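Long-range contacts in galectin (Xenopus laevis, PDB 3WUD), which binds beta-galactosides such as lactose, and probably laminin, as a proto-type galectin with a beta-sandwich fold: residues A34-K39 and F122-G127; I46-R51 and F80-G85; Q75-F80 and Q107-P112. All blocks are in the same frame, centred on the assembly; numbering follows the deposited sequence.

Overall arrangement
All three contacts belong to one galectin beta-sandwich. Interaction 1 joins neighbouring strands 34-37 and 120-126 of the six-stranded, sugar-binding sheet. Strand 43-51, next in that sheet, carries interaction 2, whose centre lies about 13 Å from that of interaction 1; the two touch through Asn36 and His47. Interaction 3, centred about 11 Å from interaction 2 and about 17 Å from interaction 1, spans the sandwich at its edge, from strand 70-77 to strand 108-112 of the five-stranded sheet. Along the chain, interactions 2 and 3 alternate, share Phe80 and are both nested within interaction 1. Both reach the glucose, through Arg51 and Arg76, while their aromatic side chains pack between the sheets.

Interaction 1 (A34-K39 and F122-G127); sequences AINLGK and FLSMDG
Asn36 and Ser124 meet through both backbone and side chain. Their main chains exchange two hydrogen bonds, Asn36 N to Ser124 O and Ser124 N to Asn36 O, each 2.8 Å. Beside them Asn36 ND2 gives an N-H to Ser124 OG at 3.1 Å, nearly straight (163°) and with the hydroxyl oxygen lying in the amide plane. Ser124 OG sits between its own backbone N and carbonyl carbon (chi1 64°), which brings it alongside the asparagine amide. Two further antiparallel hydrogen-bonded pairs extend the match: Ala34 with Asp126, and Gly38 with Phe122. In the last pair the bond from Phe122 N to Gly38 O is bent (130°), where the chain begins to turn a corner. This pairing joins two strands of the six-stranded sheet of the galectin sandwich, the sheet that carries the galactoside site. Ile35, Leu37, Leu123 and Met125 occupy the other face of the sheet, toward the core. Leu123 CD2 packs against Ile35 CG2 at 3.6 Å and presses on Leu37 CD2 at 3.2 Å, tighter than usual for two methyl groups. Met125 brings CB to 4.2 Å from Ile35 CG1, while its thioether end leads away. Across the sandwich, Ile90 and Phe92 of strand 86-95 pack on Ile35, and Phe92 also on Leu37. On the sugar-binding face, Asn36 OD1 is hydrogen-bonded to ND1 of His47, a residue of the glycan pocket, so the Ser124-Asn36 pair forms a second shell that probably helps to fix the rotation of that imidazole.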
loop_
_atom_site.group_PDB
_atom_site.type_symbol
_atom_site.label_atom_id
_atom_site.label_comp_id
_atom_site.label_asym_id
_atom_site.label_seq_id
_atom_site.Cartn_x
_atom_site.Cartn_y
_atom_site.Cartn_z
ATOM N N ALA A 34 -7.930 -6.383 11.744
ATOM C CA ALA A 34 -9.004 -5.661 11.051
ATOM C C ALA A 34 -8.389 -5.066 9.811
ATOM O O ALA A 34 -7.224 -4.610 9.848
ATOM C CB ALA A 34 -9.618 -4.573 11.947
ATOM N N ILE A 35 -9.169 -5.090 8.726
ATOM C CA ILE A 35 -8.842 -4.347 7.518
ATOM C C ILE A 35 -10.064 -3.432 7.232
ATOM O O ILE A 35 -11.219 -3.878 7.203
ATOM C CB ILE A 35 -8.680 -5.302 6.342
ATOM C CG1 ILE A 35 -7.543 -6.294 6.597
ATOM C CG2 ILE A 35 -8.529 -4.505 5.010
ATOM C CD1 ILE A 35 -7.749 -7.541 5.832
ATOM N N ASN A 36 -9.769 -2.150 7.143
ATOM C CA ASN A 36 -10.735 -1.124 6.850
ATOM C C ASN A 36 -10.596 -0.533 5.447
ATOM O O ASN A 36 -9.502 -0.204 5.074
ATOM C CB ASN A 36 -10.479 -0.042 7.848
ATOM C CG ASN A 36 -10.657 -0.512 9.272
ATOM O OD1 ASN A 36 -11.671 -1.133 9.608
ATOM N ND2 ASN A 36 -9.693 -0.215 10.099
ATOM N N LEU A 37 -11.675 -0.386 4.702
ATOM C CA LEU A 37 -11.663 0.250 3.378
ATOM C C LEU A 37 -12.727 1.325 3.388
ATOM O O LEU A 37 -13.859 1.077 3.874
ATOM C CB LEU A 37 -12.053 -0.765 2.301
ATOM C CG LEU A 37 -11.085 -1.854 1.886
ATOM C CD1 LEU A 37 -11.663 -2.473 0.610
ATOM C CD2 LEU A 37 -9.763 -1.245 1.574
ATOM N N GLY A 38 -12.445 2.496 2.844
ATOM C CA GLY A 38 -13.454 3.529 2.790
ATOM C C GLY A 38 -12.864 4.763 2.181
ATOM O O GLY A 38 -12.140 4.686 1.143
ATOM N N LYS A 39 -13.189 5.890 2.803
ATOM C CA LYS A 39 -12.931 7.235 2.223
ATOM C C LYS A 39 -11.914 8.048 2.993
ATOM O O LYS A 39 -11.148 8.906 2.426
ATOM C CB LYS A 39 -14.284 7.997 2.060
ATOM C CG LYS A 39 -15.367 7.255 1.269
ATOM C CD LYS A 39 -16.632 8.111 1.103
ATOM C CE LYS A 39 -17.405 8.404 2.376
ATOM N NZ LYS A 39 -18.653 9.091 1.947
ATOM N N PHE A 122 -9.247 4.813 0.637
ATOM C CA PHE A 122 -8.617 4.665 1.917
ATOM C C PHE A 122 -8.623 3.208 2.394
ATOM O O PHE A 122 -9.631 2.544 2.287
ATOM C CB PHE A 122 -9.327 5.531 2.971
ATOM C CG PHE A 122 -8.718 5.436 4.377
ATOM C CD1 PHE A 122 -9.213 4.542 5.294
ATOM C CD2 PHE A 122 -7.701 6.285 4.751
ATOM C CE1 PHE A 122 -8.727 4.483 6.584
ATOM C CE2 PHE A 122 -7.193 6.248 6.060
ATOM C CZ PHE A 122 -7.665 5.298 6.938
ATOM N N LEU A 123 -7.517 2.803 2.951
ATOM C CA LEU A 123 -7.324 1.498 3.516
ATOM C C LEU A 123 -6.560 1.621 4.832
ATOM O O LEU A 123 -5.566 2.358 4.968
ATOM C CB LEU A 123 -6.511 0.662 2.556
ATOM C CG LEU A 123 -6.025 -0.704 3.073
ATOM C CD1 LEU A 123 -4.933 -0.873 4.124
ATOM C CD2 LEU A 123 -7.124 -1.619 3.418
ATOM N N SER A 124 -6.993 0.901 5.843
ATOM C CA SER A 124 -6.087 0.763 7.007
ATOM C C SER A 124 -6.176 -0.657 7.552
ATOM O O SER A 124 -7.096 -1.385 7.309
ATOM C CB SER A 124 -6.347 1.794 8.114
ATOM O OG SER A 124 -7.638 1.623 8.697
ATOM N N MET A 125 -5.176 -1.057 8.284
ATOM C CA MET A 125 -5.236 -2.410 8.843
ATOM C C MET A 125 -4.495 -2.453 10.163
ATOM O O MET A 125 -3.582 -1.642 10.430
ATOM C CB MET A 125 -4.711 -3.410 7.847
ATOM C CG MET A 125 -3.249 -3.206 7.532
ATOM S SD MET A 125 -2.771 -4.156 6.090
ATOM C CE MET A 125 -1.697 -5.423 6.720
ATOM N N ASP A 126 -4.847 -3.421 10.987
ATOM C CA ASP A 126 -4.331 -3.487 12.340
ATOM C C ASP A 126 -4.321 -4.987 12.728
ATOM O O ASP A 126 -5.217 -5.716 12.382
ATOM C CB ASP A 126 -5.234 -2.670 13.275
ATOM C CG ASP A 126 -4.685 -2.522 14.700
ATOM O OD1 ASP A 126 -3.428 -2.536 14.968
ATOM O OD2 ASP A 126 -5.550 -2.357 15.577
ATOM N N GLY A 127 -3.265 -5.444 13.364
ATOM C CA GLY A 127 -3.216 -6.819 13.836
ATOM C C GLY A 127 -2.749 -7.853 12.815
ATOM O O GLY A 127 -2.763 -9.053 13.104
#

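Interaction 2 (I46-R51 and F80-G85); sequences IHFNPR and FPFQQG. With GAL (beta-D-galactopyranose), chain B; GLC (alpha-D-glucopyranose), chain C.
Pro50 packs its ring carbons against Phe80 and Phe82, closing one end of the galectin beta-sandwich where strand 43-51 meets the loop before strand 86-95. Pro50 CG makes an off-centre CH-pi contact with Phe82, 4.2 Å from the ring centroid, while Pro50 CB lies 3.9 Å from Phe80 CE1. Phe48 and Phe82 reach toward each other from opposite directions, Phe48 CZ to Phe82 CZ at 3.9 Å. Within the loop, Phe82 CD2 stands over the centre of the Phe80 ring. Phe33 and Phe52 add edge-to-face neighbours to Phe82 and Phe80, respectively. This aromatic cluster is the tightly packed part; beyond it the loop runs away from the strand, and Gln83 is exposed. The strand's other face carries the sugar-binding side chains His47, Asn49 and Arg51. His47 NE2 is hydrogen-bonded to O4 of the galactose at 2.7 Å. With the Arg51 chain extended from CG to NE (chi3 177°), its guanidinium reaches both sugars edge-on, and Asp57 pairs with it in a salt bridge. Arg51 NE also holds Asn49 OD1, at 2.8 Å, while Arg51 NH1 donates to glucose O3 at 2.8 Å.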
loop_
_atom_site.group_PDB
_atom_site.type_symbol
_atom_site.label_atom_id
_atom_site.label_comp_id
_atom_site.label_asym_id
_atom_site.label_seq_id
_atom_site.Cartn_x
_atom_site.Cartn_y
_atom_site.Cartn_z
ATOM N N ILE A 46 -16.285 -0.612 4.729
ATOM C CA ILE A 46 -16.171 -1.906 5.501
ATOM C C ILE A 46 -15.034 -1.864 6.541
ATOM O O ILE A 46 -13.926 -1.427 6.311
ATOM C CB ILE A 46 -16.097 -3.175 4.593
ATOM C CG1 ILE A 46 -16.255 -4.463 5.436
ATOM C CG2 ILE A 46 -14.806 -3.179 3.831
ATOM C CD1 ILE A 46 -16.433 -5.704 4.546
ATOM N N HIS A 47 -15.372 -2.384 7.734
ATOM C CA HIS A 47 -14.481 -2.760 8.780
ATOM C C HIS A 47 -14.656 -4.256 8.830
ATOM O O HIS A 47 -15.762 -4.741 9.149
ATOM C CB HIS A 47 -14.880 -2.096 10.106
ATOM C CG HIS A 47 -14.197 -2.657 11.331
ATOM N ND1 HIS A 47 -12.894 -2.372 11.663
ATOM C CD2 HIS A 47 -14.689 -3.412 12.328
ATOM C CE1 HIS A 47 -12.618 -2.927 12.843
ATOM N NE2 HIS A 47 -13.715 -3.511 13.275
ATOM N N PHE A 48 -13.612 -4.967 8.440
ATOM C CA PHE A 48 -13.558 -6.406 8.282
ATOM C C PHE A 48 -12.687 -6.957 9.401
ATOM O O PHE A 48 -11.489 -6.681 9.455
ATOM C CB PHE A 48 -12.922 -6.725 6.930
ATOM C CG PHE A 48 -12.710 -8.175 6.681
ATOM C CD1 PHE A 48 -13.756 -8.961 6.212
ATOM C CD2 PHE A 48 -11.469 -8.764 6.896
ATOM C CE1 PHE A 48 -13.571 -10.308 5.955
ATOM C CE2 PHE A 48 -11.263 -10.136 6.670
ATOM C CZ PHE A 48 -12.345 -10.898 6.224
ATOM N N ASN A 49 -13.303 -7.579 10.402
ATOM C CA ASN A 49 -12.647 -7.913 11.649
ATOM C C ASN A 49 -12.774 -9.426 12.128
ATOM O O ASN A 49 -13.649 -9.742 12.921
ATOM C CB ASN A 49 -13.243 -6.990 12.727
ATOM C CG ASN A 49 -12.556 -7.075 14.091
ATOM O OD1 ASN A 49 -13.211 -6.818 15.091
ATOM N ND2 ASN A 49 -11.277 -7.380 14.143
ATOM N N PRO A 50 -11.873 -10.307 11.601
ATOM C CA PRO A 50 -11.815 -11.677 12.019
ATOM C C PRO A 50 -11.334 -11.659 13.468
ATOM O O PRO A 50 -10.412 -10.982 13.794
ATOM C CB PRO A 50 -10.775 -12.300 11.063
ATOM C CG PRO A 50 -10.929 -11.488 9.828
ATOM C CD PRO A 50 -10.984 -10.099 10.448
ATOM N N ARG A 51 -12.052 -12.374 14.310
ATOM C CA ARG A 51 -11.838 -12.425 15.685
ATOM C C ARG A 51 -11.600 -13.889 16.095
ATOM O O ARG A 51 -12.534 -14.742 15.972
ATOM C CB ARG A 51 -13.068 -11.938 16.449
ATOM C CG ARG A 51 -13.360 -10.474 16.181
ATOM C CD ARG A 51 -14.503 -9.920 17.026
ATOM N NE ARG A 51 -14.704 -8.481 16.769
ATOM C CZ ARG A 51 -15.752 -7.785 17.239
ATOM N NH1 ARG A 51 -16.631 -8.370 18.022
ATOM N NH2 ARG A 51 -15.874 -6.484 16.987
ATOM N N PHE A 80 -14.668 -18.852 8.541
ATOM C CA PHE A 80 -13.423 -18.475 9.218
ATOM C C PHE A 80 -12.246 -19.327 8.783
ATOM O O PHE A 80 -11.785 -20.194 9.539
ATOM C CB PHE A 80 -13.612 -18.593 10.728
ATOM C CG PHE A 80 -12.658 -17.756 11.541
ATOM C CD1 PHE A 80 -12.931 -16.421 11.781
ATOM C CD2 PHE A 80 -11.510 -18.285 12.141
ATOM C CE1 PHE A 80 -12.069 -15.634 12.545
ATOM C CE2 PHE A 80 -10.611 -17.487 12.849
ATOM C CZ PHE A 80 -10.905 -16.128 13.064
ATOM N N PRO A 81 -11.726 -19.065 7.611
ATOM C CA PRO A 81 -10.558 -19.817 7.115
ATOM C C PRO A 81 -9.215 -19.283 7.591
ATOM O O PRO A 81 -8.240 -19.287 6.815
ATOM C CB PRO A 81 -10.635 -19.547 5.639
ATOM C CG PRO A 81 -11.155 -18.168 5.580
ATOM C CD PRO A 81 -12.204 -18.089 6.633
ATOM N N PHE A 82 -9.149 -18.718 8.778
ATOM C CA PHE A 82 -7.918 -18.091 9.217
ATOM C C PHE A 82 -7.230 -18.932 10.301
ATOM O O PHE A 82 -7.887 -19.674 10.980
ATOM C CB PHE A 82 -8.182 -16.636 9.704
ATOM C CG PHE A 82 -8.991 -15.813 8.750
ATOM C CD1 PHE A 82 -8.382 -15.210 7.671
ATOM C CD2 PHE A 82 -10.358 -15.565 8.982
ATOM C CE1 PHE A 82 -9.128 -14.485 6.792
ATOM C CE2 PHE A 82 -11.094 -14.798 8.126
ATOM C CZ PHE A 82 -10.467 -14.256 7.044
ATOM N N GLN A 83 -5.888 -18.882 10.339
ATOM C CA GLN A 83 -5.077 -19.438 11.419
ATOM C C GLN A 83 -4.093 -18.405 11.910
ATOM O O GLN A 83 -3.527 -17.622 11.150
ATOM C CB GLN A 83 -4.261 -20.660 10.929
ATOM C CG GLN A 83 -4.943 -21.415 9.796
ATOM C CD GLN A 83 -4.298 -22.752 9.434
ATOM O OE1 GLN A 83 -3.067 -22.892 9.395
ATOM N NE2 GLN A 83 -5.143 -23.739 9.136
ATOM N N GLN A 84 -3.846 -18.443 13.207
ATOM C CA GLN A 84 -2.846 -17.621 13.829
ATOM C C GLN A 84 -1.493 -18.152 13.409
ATOM O O GLN A 84 -1.350 -19.359 13.200
ATOM C CB GLN A 84 -2.954 -17.704 15.361
ATOM C CG GLN A 84 -4.221 -17.093 15.939
ATOM C CD GLN A 84 -4.546 -17.656 17.308
ATOM O OE1 GLN A 84 -4.584 -18.872 17.461
ATOM N NE2 GLN A 84 -4.765 -16.798 18.301
ATOM N N GLY A 85 -0.536 -17.257 13.222
ATOM C CA GLY A 85 0.784 -17.650 12.729
ATOM C C GLY A 85 0.851 -18.168 11.301
ATOM O O GLY A 85 1.627 -19.105 10.995
HETATM C C1 GAL B . -16.453 -3.297 18.631
HETATM C C2 GAL B . -14.935 -3.200 18.588
HETATM C C3 GAL B . -14.408 -2.325 17.451
HETATM C C4 GAL B . -15.105 -2.747 16.151
HETATM C C5 GAL B . -16.625 -2.788 16.369
HETATM C C6 GAL B . -17.441 -3.206 15.166
HETATM O O2 GAL B . -14.460 -2.629 19.800
HETATM O O3 GAL B . -12.994 -2.391 17.422
HETATM O O4 GAL B . -14.646 -4.046 15.750
HETATM O O5 GAL B . -17.017 -3.703 17.400
HETATM O O6 GAL B . -18.837 -3.218 15.395
HETATM C C1 GLC C . -20.650 -4.943 21.207
HETATM C C2 GLC C . -20.016 -5.985 20.312
HETATM C C3 GLC C . -18.627 -5.715 19.823
HETATM C C4 GLC C . -18.240 -4.219 19.818
HETATM C C5 GLC C . -18.610 -3.497 21.114
HETATM C C6 GLC C . -18.575 -2.011 20.960
HETATM O O1 GLC C . -21.488 -5.475 22.201
HETATM O O2 GLC C . -20.171 -7.337 20.690
HETATM O O3 GLC C . -18.542 -6.344 18.538
HETATM O O4 GLC C . -16.865 -4.220 19.680
HETATM O O5 GLC C . -19.915 -3.780 21.531
HETATM O O6 GLC C . -18.897 -1.495 22.249
#

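Interaction 3 (Q75-F80 and Q107-P112); sequences QRENVF and QEFNFP. With GLC (alpha-D-glucopyranose), chain C.
Strands 75-77 and 108-112 run antiparallel (174°), but their axes come no closer than 9.6 Å, so side chains bridge the gap between the two sheets. Gln75 spans it with an extended chain. Its NE2 gives a nearly straight hydrogen bond to Asn110 O at 3.1 Å, with that oxygen in the amide plane, and another of 2.7 Å to Glu77 OE2 on its own strand. The other amide atom, Gln75 OE1, comes to 3.5 Å from Pro112 CD, and Gln75 CB lies at the edge of the Phe111 ring. Glu77 lies flat on Phe109: its carboxylate is stacked on the ring with planes only 9° apart, and CG sits over the centre, 3.7 Å from the centroid in a CH-pi contact. A bend at chi2 (-73°) lays the carboxylate over the CG-CD1 side of the ring, toward CB. Val79 CG1 reaches Phe109 CD2 more distantly, at 4.4 Å. Phe109 and Phe111 project into the sandwich, where both pack on Cys63 of strand 60-67; Phe109 also meets Phe48, and Phe111 meets Ile46. The contact thus closes an edge of the galectin beta-sandwich. On the outer side of strand 70-77, Arg76 of the glycan pocket turns toward the sugar, with NH2 making a weak hydrogen bond to glucose O2, and forms salt bridges with Glu74 and Asp57. Both N-H groups of the Gln75 amide are engaged, which fixes its rotation; its N-H also probably steadies the negative charge that Glu77 holds against the aromatic face.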
loop_
_atom_site.group_PDB
_atom_site.type_symbol
_atom_site.label_atom_id
_atom_site.label_comp_id
_atom_site.label_asym_id
_atom_site.label_seq_id
_atom_site.Cartn_x
_atom_site.Cartn_y
_atom_site.Cartn_z
ATOM N N GLN A 75 -22.473 -7.035 11.042
ATOM C CA GLN A 75 -22.795 -8.258 10.300
ATOM C C GLN A 75 -21.806 -9.355 10.795
ATOM O O GLN A 75 -20.588 -9.164 10.828
ATOM C CB GLN A 75 -22.721 -8.010 8.787
ATOM C CG GLN A 75 -23.226 -9.165 7.968
ATOM C CD GLN A 75 -23.174 -8.871 6.480
ATOM O OE1 GLN A 75 -23.853 -7.948 5.991
ATOM N NE2 GLN A 75 -22.372 -9.632 5.764
ATOM N N ARG A 76 -22.356 -10.472 11.263
ATOM C CA ARG A 76 -21.551 -11.557 11.785
ATOM C C ARG A 76 -21.520 -12.757 10.791
ATOM O O ARG A 76 -22.570 -13.269 10.346
ATOM C CB ARG A 76 -22.010 -11.982 13.187
ATOM C CG ARG A 76 -21.129 -11.506 14.338
ATOM C CD ARG A 76 -21.652 -11.857 15.760
ATOM N NE ARG A 76 -20.900 -11.102 16.802
ATOM C CZ ARG A 76 -21.080 -9.805 17.095
ATOM N NH1 ARG A 76 -22.058 -9.124 16.476
ATOM N NH2 ARG A 76 -20.333 -9.195 18.053
ATOM N N GLU A 77 -20.308 -13.189 10.415
ATOM C CA GLU A 77 -20.143 -14.374 9.574
ATOM C C GLU A 77 -19.455 -15.516 10.345
ATOM O O GLU A 77 -18.469 -15.267 10.948
ATOM C CB GLU A 77 -19.299 -13.981 8.350
ATOM C CG GLU A 77 -19.848 -12.813 7.568
ATOM C CD GLU A 77 -21.083 -13.144 6.763
ATOM O OE1 GLU A 77 -21.278 -14.320 6.342
ATOM O OE2 GLU A 77 -21.870 -12.206 6.492
ATOM N N ASN A 78 -20.012 -16.740 10.312
ATOM C CA ASN A 78 -19.390 -17.951 10.827
ATOM C C ASN A 78 -18.235 -18.471 9.916
ATOM O O ASN A 78 -17.394 -19.192 10.357
ATOM C CB ASN A 78 -20.375 -19.136 11.095
ATOM C CG ASN A 78 -21.398 -18.824 12.164
ATOM O OD1 ASN A 78 -21.302 -17.809 12.847
ATOM N ND2 ASN A 78 -22.395 -19.700 12.335
ATOM N N VAL A 79 -18.129 -18.044 8.669
ATOM C CA VAL A 79 -16.987 -18.528 7.882
ATOM C C VAL A 79 -15.704 -18.016 8.514
ATOM O O VAL A 79 -15.647 -16.869 8.959
ATOM C CB VAL A 79 -17.076 -18.074 6.432
ATOM C CG1 VAL A 79 -16.895 -16.598 6.307
ATOM C CG2 VAL A 79 -15.992 -18.753 5.605
ATOM N N PHE A 80 -14.668 -18.852 8.541
ATOM C CA PHE A 80 -13.423 -18.475 9.218
ATOM C C PHE A 80 -12.246 -19.327 8.783
ATOM O O PHE A 80 -11.785 -20.194 9.539
ATOM C CB PHE A 80 -13.612 -18.593 10.728
ATOM C CG PHE A 80 -12.658 -17.756 11.541
ATOM C CD1 PHE A 80 -12.931 -16.421 11.781
ATOM C CD2 PHE A 80 -11.510 -18.285 12.141
ATOM C CE1 PHE A 80 -12.069 -15.634 12.545
ATOM C CE2 PHE A 80 -10.611 -17.487 12.849
ATOM C CZ PHE A 80 -10.905 -16.128 13.064
ATOM N N GLN A 107 -14.688 -19.179 -0.165
ATOM C CA GLN A 107 -15.912 -18.678 0.452
ATOM C C GLN A 107 -15.981 -17.194 0.256
ATOM O O GLN A 107 -14.960 -16.559 0.270
ATOM C CB GLN A 107 -15.931 -19.043 1.931
ATOM C CG GLN A 107 -15.993 -20.550 2.084
ATOM C CD GLN A 107 -16.857 -20.958 3.258
ATOM O OE1 GLN A 107 -18.106 -20.920 3.184
ATOM N NE2 GLN A 107 -16.197 -21.348 4.353
ATOM N N GLU A 108 -17.190 -16.678 0.072
ATOM C CA GLU A 108 -17.413 -15.277 -0.253
ATOM C C GLU A 108 -18.654 -14.784 0.500
ATOM O O GLU A 108 -19.609 -15.572 0.697
ATOM C CB GLU A 108 -17.775 -15.146 -1.721
ATOM C CG GLU A 108 -16.689 -15.391 -2.739
ATOM C CD GLU A 108 -17.272 -15.393 -4.143
ATOM O OE1 GLU A 108 -18.501 -15.169 -4.246
ATOM O OE2 GLU A 108 -16.513 -15.579 -5.119
ATOM N N PHE A 109 -18.730 -13.480 0.797
ATOM C CA PHE A 109 -19.976 -12.932 1.312
ATOM C C PHE A 109 -20.032 -11.480 0.935
ATOM O O PHE A 109 -19.024 -10.911 0.531
ATOM C CB PHE A 109 -20.078 -13.165 2.832
ATOM C CG PHE A 109 -19.050 -12.393 3.659
ATOM C CD1 PHE A 109 -19.300 -11.076 4.099
ATOM C CD2 PHE A 109 -17.849 -12.998 4.027
ATOM C CE1 PHE A 109 -18.330 -10.402 4.871
ATOM C CE2 PHE A 109 -16.922 -12.332 4.842
ATOM C CZ PHE A 109 -17.145 -11.021 5.221
ATOM N N ASN A 110 -21.222 -10.901 0.952
ATOM C CA ASN A 110 -21.391 -9.517 0.563
ATOM C C ASN A 110 -21.690 -8.720 1.787
ATOM O O ASN A 110 -22.372 -9.187 2.691
ATOM C CB ASN A 110 -22.560 -9.319 -0.408
ATOM C CG ASN A 110 -22.380 -10.090 -1.691
ATOM O OD1 ASN A 110 -21.298 -10.149 -2.236
ATOM N ND2 ASN A 110 -23.441 -10.715 -2.135
ATOM N N PHE A 111 -21.320 -7.472 1.721
ATOM C CA PHE A 111 -21.550 -6.478 2.758
ATOM C C PHE A 111 -22.128 -5.218 2.129
ATOM O O PHE A 111 -21.565 -4.676 1.221
ATOM C CB PHE A 111 -20.237 -6.161 3.529
ATOM C CG PHE A 111 -20.450 -5.286 4.747
ATOM C CD1 PHE A 111 -20.946 -5.816 5.937
ATOM C CD2 PHE A 111 -20.121 -3.932 4.705
ATOM C CE1 PHE A 111 -21.152 -5.005 7.037
ATOM C CE2 PHE A 111 -20.373 -3.096 5.805
ATOM C CZ PHE A 111 -20.876 -3.650 6.971
ATOM N N PRO A 112 -23.248 -4.734 2.643
ATOM C CA PRO A 112 -23.878 -3.627 1.987
ATOM C C PRO A 112 -23.116 -2.309 2.098
ATOM O O PRO A 112 -22.451 -2.024 3.092
ATOM C CB PRO A 112 -25.226 -3.560 2.691
ATOM C CG PRO A 112 -24.997 -4.071 4.034
ATOM C CD PRO A 112 -23.962 -5.135 3.860
HETATM C C1 GLC C . -20.650 -4.943 21.207
HETATM C C2 GLC C . -20.016 -5.985 20.312
HETATM C C3 GLC C . -18.627 -5.715 19.823
HETATM C C4 GLC C . -18.240 -4.219 19.818
HETATM C C5 GLC C . -18.610 -3.497 21.114
HETATM C C6 GLC C . -18.575 -2.011 20.960
HETATM O O1 GLC C . -21.488 -5.475 22.201
HETATM O O2 GLC C . -20.171 -7.337 20.690
HETATM O O3 GLC C . -18.542 -6.344 18.538
HETATM O O4 GLC C . -16.865 -4.220 19.680
HETATM O O5 GLC C . -19.915 -3.780 21.531
HETATM O O6 GLC C . -18.897 -1.495 22.249
#